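Local coordinates for hypothetical protein SP2199 (Streptococcus pneumoniae TIGR4, PDB 2IBO), which is of unknown function but belongs to the thiamine-binding protein family of the MTH1187-YkoF clan, so it may bind thiamine or a related compound, at residues A[7-12]-A[19-24]; A[42-47]-A[82-87]. One frame throughout, in Å; residues are numbered along the deposited sequence.

Contact 1: residues A[7-12]-A[19-24]; sequences LQVLPL and IAVIDQ
P11 lays the edge formed by CB and CG over one methyl of V21, and this overlap is the heart of the contact. V21 CG2 meets P11 CG and P11 CB alike, at 3.4 Å each, so the methyl sits across that ring bond and the two side chains run at a slant to one another. The rotation of V21 (chi1 -40°) sets CG2 between its backbone N and carbonyl carbon, on the branch facing P11. One residue further along the helix, CG1 and CD1 of I22 lie loosely over V9 O, with I22 CG1 4.3 Å from P11 CD. V9 adds a looser touch, its CG1 standing 4.5 Å from V21 CG2.

Strand 7-11 and helix 19-24 run nearly antiparallel, 155° between their directions, with axes 8.6 Å apart at closest approach. This is the first strand and first helix of a ferredoxin-like fold, the helix returning over the sheet after a short connection. V9 and P11 face the helix, whereas L10 points to the other side of the sheet and packs on F71 of the second subunit and L82 of the third. V21 also packs on E66 and A67 of the same chain.

No hydrogen bond joins the two segments. They are held by the burial of aliphatic surface and by van der Waals contact, to which the proline ring brings carbon surface and no N-H at the end of the strand.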
loop_
_atom_site.group_PDB
_atom_site.type_symbol
_atom_site.label_atom_id
_atom_site.label_comp_id
_atom_site.label_asym_id
_atom_site.label_seq_id
_atom_site.Cartn_x
_atom_site.Cartn_y
_atom_site.Cartn_z
ATOM N N LEU A 7 -2.056 -1.280 -10.139
ATOM C CA LEU A 7 -2.996 -0.189 -9.871
ATOM C C LEU A 7 -4.333 -0.648 -9.298
ATOM O O LEU A 7 -4.919 -1.650 -9.742
ATOM C CB LEU A 7 -3.242 0.633 -11.153
ATOM C CG LEU A 7 -4.244 1.806 -11.087
ATOM C CD1 LEU A 7 -3.694 2.940 -10.175
ATOM C CD2 LEU A 7 -4.517 2.320 -12.498
ATOM N N GLN A 8 -4.782 0.089 -8.286
ATOM C CA GLN A 8 -6.059 -0.163 -7.632
ATOM C C GLN A 8 -6.729 1.180 -7.457
ATOM O O GLN A 8 -6.184 2.080 -6.815
ATOM C CB GLN A 8 -5.885 -0.788 -6.254
ATOM C CG GLN A 8 -7.196 -0.886 -5.505
ATOM C CD GLN A 8 -7.054 -1.498 -4.125
ATOM O OE1 GLN A 8 -8.045 -1.925 -3.525
ATOM N NE2 GLN A 8 -5.821 -1.541 -3.608
ATOM N N VAL A 9 -7.907 1.321 -8.038
ATOM C CA VAL A 9 -8.621 2.569 -7.921
ATOM C C VAL A 9 -9.814 2.394 -7.009
ATOM O O VAL A 9 -10.691 1.565 -7.269
ATOM C CB VAL A 9 -9.119 3.072 -9.286
ATOM C CG1 VAL A 9 -9.972 4.317 -9.085
ATOM C CG2 VAL A 9 -7.928 3.369 -10.205
ATOM N N LEU A 10 -9.822 3.158 -5.922
ATOM C CA LEU A 10 -10.931 3.126 -4.983
ATOM C C LEU A 10 -11.613 4.480 -5.027
ATOM O O LEU A 10 -11.207 5.416 -4.333
ATOM C CB LEU A 10 -10.456 2.845 -3.560
ATOM C CG LEU A 10 -9.847 1.471 -3.310
ATOM C CD1 LEU A 10 -9.473 1.364 -1.845
ATOM C CD2 LEU A 10 -10.830 0.383 -3.705
ATOM N N PRO A 11 -12.644 4.613 -5.876
ATOM C CA PRO A 11 -13.344 5.893 -5.956
ATOM C C PRO A 11 -14.210 5.994 -4.708
ATOM O O PRO A 11 -14.834 5.010 -4.294
ATOM C CB PRO A 11 -14.162 5.755 -7.236
ATOM C CG PRO A 11 -14.542 4.297 -7.206
ATOM C CD PRO A 11 -13.245 3.620 -6.787
ATOM N N LEU A 12 -14.220 7.169 -4.091
ATOM C CA LEU A 12 -15.017 7.374 -2.895
ATOM C C LEU A 12 -16.353 7.978 -3.312
ATOM O O LEU A 12 -16.663 9.133 -3.015
ATOM C CB LEU A 12 -14.269 8.280 -1.921
ATOM C CG LEU A 12 -12.842 7.796 -1.657
ATOM C CD1 LEU A 12 -12.205 8.695 -0.615
ATOM C CD2 LEU A 12 -12.844 6.341 -1.198
ATOM N N ILE A 19 -18.792 1.796 -10.155
ATOM C CA ILE A 19 -18.620 0.671 -11.065
ATOM C C ILE A 19 -18.287 1.226 -12.449
ATOM O O ILE A 19 -17.806 0.513 -13.320
ATOM C CB ILE A 19 -19.900 -0.191 -11.146
ATOM C CG1 ILE A 19 -21.099 0.690 -11.502
ATOM C CG2 ILE A 19 -20.130 -0.904 -9.822
ATOM C CD1 ILE A 19 -22.423 -0.055 -11.569
ATOM N N ALA A 20 -18.541 2.515 -12.638
ATOM C CA ALA A 20 -18.256 3.161 -13.902
ATOM C C ALA A 20 -16.827 3.658 -13.932
ATOM O O ALA A 20 -16.125 3.401 -14.903
ATOM C CB ALA A 20 -19.218 4.322 -14.152
ATOM N N VAL A 21 -16.369 4.357 -12.892
ATOM C CA VAL A 21 -14.991 4.843 -12.931
ATOM C C VAL A 21 -14.077 3.626 -13.054
ATOM O O VAL A 21 -13.087 3.643 -13.797
ATOM C CB VAL A 21 -14.596 5.702 -11.673
ATOM C CG1 VAL A 21 -15.752 6.607 -11.270
ATOM C CG2 VAL A 21 -14.154 4.820 -10.525
ATOM N N ILE A 22 -14.435 2.548 -12.364
ATOM C CA ILE A 22 -13.624 1.346 -12.442
ATOM C C ILE A 22 -13.671 0.766 -13.857
ATOM O O ILE A 22 -12.638 0.438 -14.443
ATOM C CB ILE A 22 -14.065 0.311 -11.378
ATOM C CG1 ILE A 22 -13.544 0.752 -10.006
ATOM C CG2 ILE A 22 -13.511 -1.085 -11.704
ATOM C CD1 ILE A 22 -13.996 -0.140 -8.879
ATOM N N ASP A 23 -14.865 0.651 -14.421
ATOM C CA ASP A 23 -14.980 0.134 -15.780
ATOM C C ASP A 23 -14.161 1.005 -16.723
ATOM O O ASP A 23 -13.460 0.495 -17.592
ATOM C CB ASP A 23 -16.445 0.122 -16.237
ATOM C CG ASP A 23 -17.194 -1.108 -15.758
ATOM O OD1 ASP A 23 -18.416 -1.197 -16.011
ATOM O OD2 ASP A 23 -16.564 -1.986 -15.136
ATOM N N GLN A 24 -14.245 2.321 -16.538
ATOM C CA GLN A 24 -13.517 3.261 -17.393
ATOM C C GLN A 24 -12.004 3.123 -17.288
ATOM O O GLN A 24 -11.299 3.202 -18.293
ATOM C CB GLN A 24 -13.909 4.702 -17.063
ATOM C CG GLN A 24 -15.372 5.018 -17.292
ATOM C CD GLN A 24 -15.796 4.890 -18.748
ATOM O OE1 GLN A 24 -15.687 3.824 -19.363
ATOM N NE2 GLN A 24 -16.293 5.989 -19.304
#

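Contact 2: residues A[42-47]-A[82-87]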
loop_
_atom_site.group_PDB
_atom_site.type_symbol
_atom_site.label_atom_id
_atom_site.label_comp_id
_atom_site.label_asym_id
_atom_site.label_seq_id
_atom_site.Cartn_x
_atom_site.Cartn_y
_atom_site.Cartn_z
ATOM N N GLU A 42 -5.892 -5.357 -7.542
ATOM C CA GLU A 42 -5.168 -4.394 -8.347
ATOM C C GLU A 42 -4.917 -4.883 -9.772
ATOM O O GLU A 42 -4.895 -6.093 -10.029
ATOM C CB GLU A 42 -3.837 -4.106 -7.657
ATOM C CG GLU A 42 -2.966 -5.341 -7.499
ATOM C CD GLU A 42 -1.843 -5.137 -6.512
ATOM O OE1 GLU A 42 -0.946 -6.003 -6.440
ATOM O OE2 GLU A 42 -1.857 -4.118 -5.802
ATOM N N THR A 43 -4.716 -3.949 -10.698
ATOM C CA THR A 43 -4.457 -4.348 -12.077
ATOM C C THR A 43 -2.967 -4.181 -12.262
ATOM O O THR A 43 -2.432 -3.096 -12.025
ATOM C CB THR A 43 -5.250 -3.473 -13.107
ATOM O OG1 THR A 43 -6.659 -3.722 -12.983
ATOM C CG2 THR A 43 -4.832 -3.814 -14.519
ATOM N N VAL A 44 -2.304 -5.257 -12.678
ATOM C CA VAL A 44 -0.853 -5.260 -12.853
ATOM C C VAL A 44 -0.429 -5.024 -14.289
ATOM O O VAL A 44 -0.831 -5.762 -15.181
ATOM C CB VAL A 44 -0.241 -6.612 -12.373
ATOM C CG1 VAL A 44 1.257 -6.640 -12.633
ATOM C CG2 VAL A 44 -0.526 -6.816 -10.898
ATOM N N LEU A 45 0.401 -4.003 -14.492
ATOM C CA LEU A 45 0.913 -3.651 -15.813
ATOM C C LEU A 45 2.413 -3.916 -15.883
ATOM O O LEU A 45 3.111 -3.822 -14.879
ATOM C CB LEU A 45 0.627 -2.171 -16.115
ATOM C CG LEU A 45 -0.850 -1.744 -16.094
ATOM C CD1 LEU A 45 -0.968 -0.260 -16.382
ATOM C CD2 LEU A 45 -1.633 -2.532 -17.105
ATOM N N GLU A 46 2.913 -4.233 -17.071
ATOM C CA GLU A 46 4.334 -4.523 -17.236
ATOM C C GLU A 46 4.873 -3.889 -18.517
ATOM O O GLU A 46 4.256 -4.018 -19.573
ATOM C CB GLU A 46 4.530 -6.037 -17.285
ATOM C CG GLU A 46 5.922 -6.490 -16.993
ATOM C CD GLU A 46 6.139 -7.949 -17.345
ATOM O OE1 GLU A 46 7.104 -8.550 -16.838
ATOM O OE2 GLU A 46 5.358 -8.503 -18.143
ATOM N N GLY A 47 6.025 -3.225 -18.421
ATOM C CA GLY A 47 6.631 -2.580 -19.578
ATOM C C GLY A 47 7.680 -1.551 -19.196
ATOM O O GLY A 47 8.195 -1.577 -18.072
ATOM N N LEU A 82 12.177 -8.836 -11.933
ATOM C CA LEU A 82 11.755 -10.093 -12.533
ATOM C C LEU A 82 10.423 -9.797 -13.208
ATOM O O LEU A 82 9.691 -8.902 -12.767
ATOM C CB LEU A 82 11.574 -11.171 -11.462
ATOM C CG LEU A 82 12.799 -11.509 -10.608
ATOM C CD1 LEU A 82 13.144 -10.328 -9.717
ATOM C CD2 LEU A 82 12.508 -12.731 -9.753
ATOM N N SER A 83 10.110 -10.536 -14.271
ATOM C CA SER A 83 8.870 -10.324 -15.021
ATOM C C SER A 83 7.679 -10.945 -14.326
ATOM O O SER A 83 7.841 -11.709 -13.381
ATOM C CB SER A 83 8.980 -10.927 -16.418
ATOM O OG SER A 83 8.778 -12.329 -16.374
ATOM N N ILE A 84 6.479 -10.622 -14.801
ATOM C CA ILE A 84 5.280 -11.183 -14.200
ATOM C C ILE A 84 5.374 -12.703 -14.222
ATOM O O ILE A 84 5.056 -13.363 -13.235
ATOM C CB ILE A 84 4.005 -10.740 -14.941
ATOM C CG1 ILE A 84 3.842 -9.226 -14.823
ATOM C CG2 ILE A 84 2.785 -11.435 -14.346
ATOM C CD1 ILE A 84 2.496 -8.715 -15.281
ATOM N N ASP A 85 5.825 -13.258 -15.341
ATOM C CA ASP A 85 5.977 -14.706 -15.468
ATOM C C ASP A 85 6.967 -15.269 -14.446
ATOM O O ASP A 85 6.732 -16.318 -13.850
ATOM C CB ASP A 85 6.443 -15.054 -16.877
ATOM C CG ASP A 85 5.336 -15.621 -17.726
ATOM O OD1 ASP A 85 4.184 -15.149 -17.583
ATOM O OD2 ASP A 85 5.627 -16.529 -18.542
ATOM N N GLU A 86 8.071 -14.560 -14.246
ATOM C CA GLU A 86 9.096 -14.984 -13.300
ATOM C C GLU A 86 8.654 -14.871 -11.836
ATOM O O GLU A 86 8.856 -15.802 -11.056
ATOM C CB GLU A 86 10.376 -14.185 -13.553
ATOM C CG GLU A 86 10.961 -14.482 -14.927
ATOM C CD GLU A 86 11.884 -13.398 -15.433
ATOM O OE1 GLU A 86 12.371 -13.534 -16.573
ATOM O OE2 GLU A 86 12.122 -12.412 -14.702
ATOM N N LYS A 87 8.058 -13.742 -11.459
ATOM C CA LYS A 87 7.585 -13.580 -10.085
ATOM C C LYS A 87 6.627 -14.726 -9.819
ATOM O O LYS A 87 6.754 -15.429 -8.821
ATOM C CB LYS A 87 6.831 -12.257 -9.894
ATOM C CG LYS A 87 7.692 -11.007 -9.892
ATOM C CD LYS A 87 6.833 -9.766 -10.109
ATOM C CE LYS A 87 7.671 -8.487 -10.231
ATOM N NZ LYS A 87 6.855 -7.381 -10.831
HETATM O O HOH W 1 5.695 -11.700 -17.701
#
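The carboxylate of E46 has one face turned to the start of helix 84-87: I84 N and I84 CG1 both lie over it. The amide N of I84 donates to E46 OE1 at 3.0 Å, reaching the oxygen from well above the carboxylate plane, 58° out of it, with a fairly straight N-H...O angle of 154°. On that same face I84 CG1 rests 3.6 Å from E46 CD. Around the oxygen end, S83 CB borders OE1, while a water donates to E46 OE2 and accepts from D85 N at 2.8 Å.

An extended side chain puts the acid there. With CG anti to the backbone N (chi1 -160°), E46 runs straight out from the strand and slides past I84, which comes the other way. The tip of I84, CD1, goes on to meet V44 CG1 end to end at 3.6 Å. P40 of the third subunit packs on both V44 and I84, so this apolar patch belongs to a subunit interface.

S83 is the N-cap of the short helix and forms a capping box with E86: E86 N donates to S83 OG at 3.2 Å, and S83 N returns a bond of 2.8 Å to E86 OE2. E46 therefore supplements a cap that the helix already makes for itself, taking the first helical amide directly and the next through water. These two links and the V44-I84 contact tie the C-terminal helix to the sheet. The same links, with K87 nearby, may modestly favour the ionised form of E46, while the like charges of D85 and E86 would pull the other way.

From the N terminus, strand 2-11 leads into contact 1, which closes the short connection to helix 16-31. The chain then adds strands 35-38 and 43-46, and only there does contact 2 begin; it closes a much longer loop holding helix 49-64 and strand 70-79. The two loops follow in series, neither enclosing the other, with centres about 20 Å apart on opposite sides of the chain's centre. Strands 2-11 and 43-46 are sheet neighbours, joined by backbone hydrogen bonds, among them a probable one between T43 and L7. Contact 1 packs helix 16-31 on one sheet face; contact 2 brings the C-terminal helix to the other.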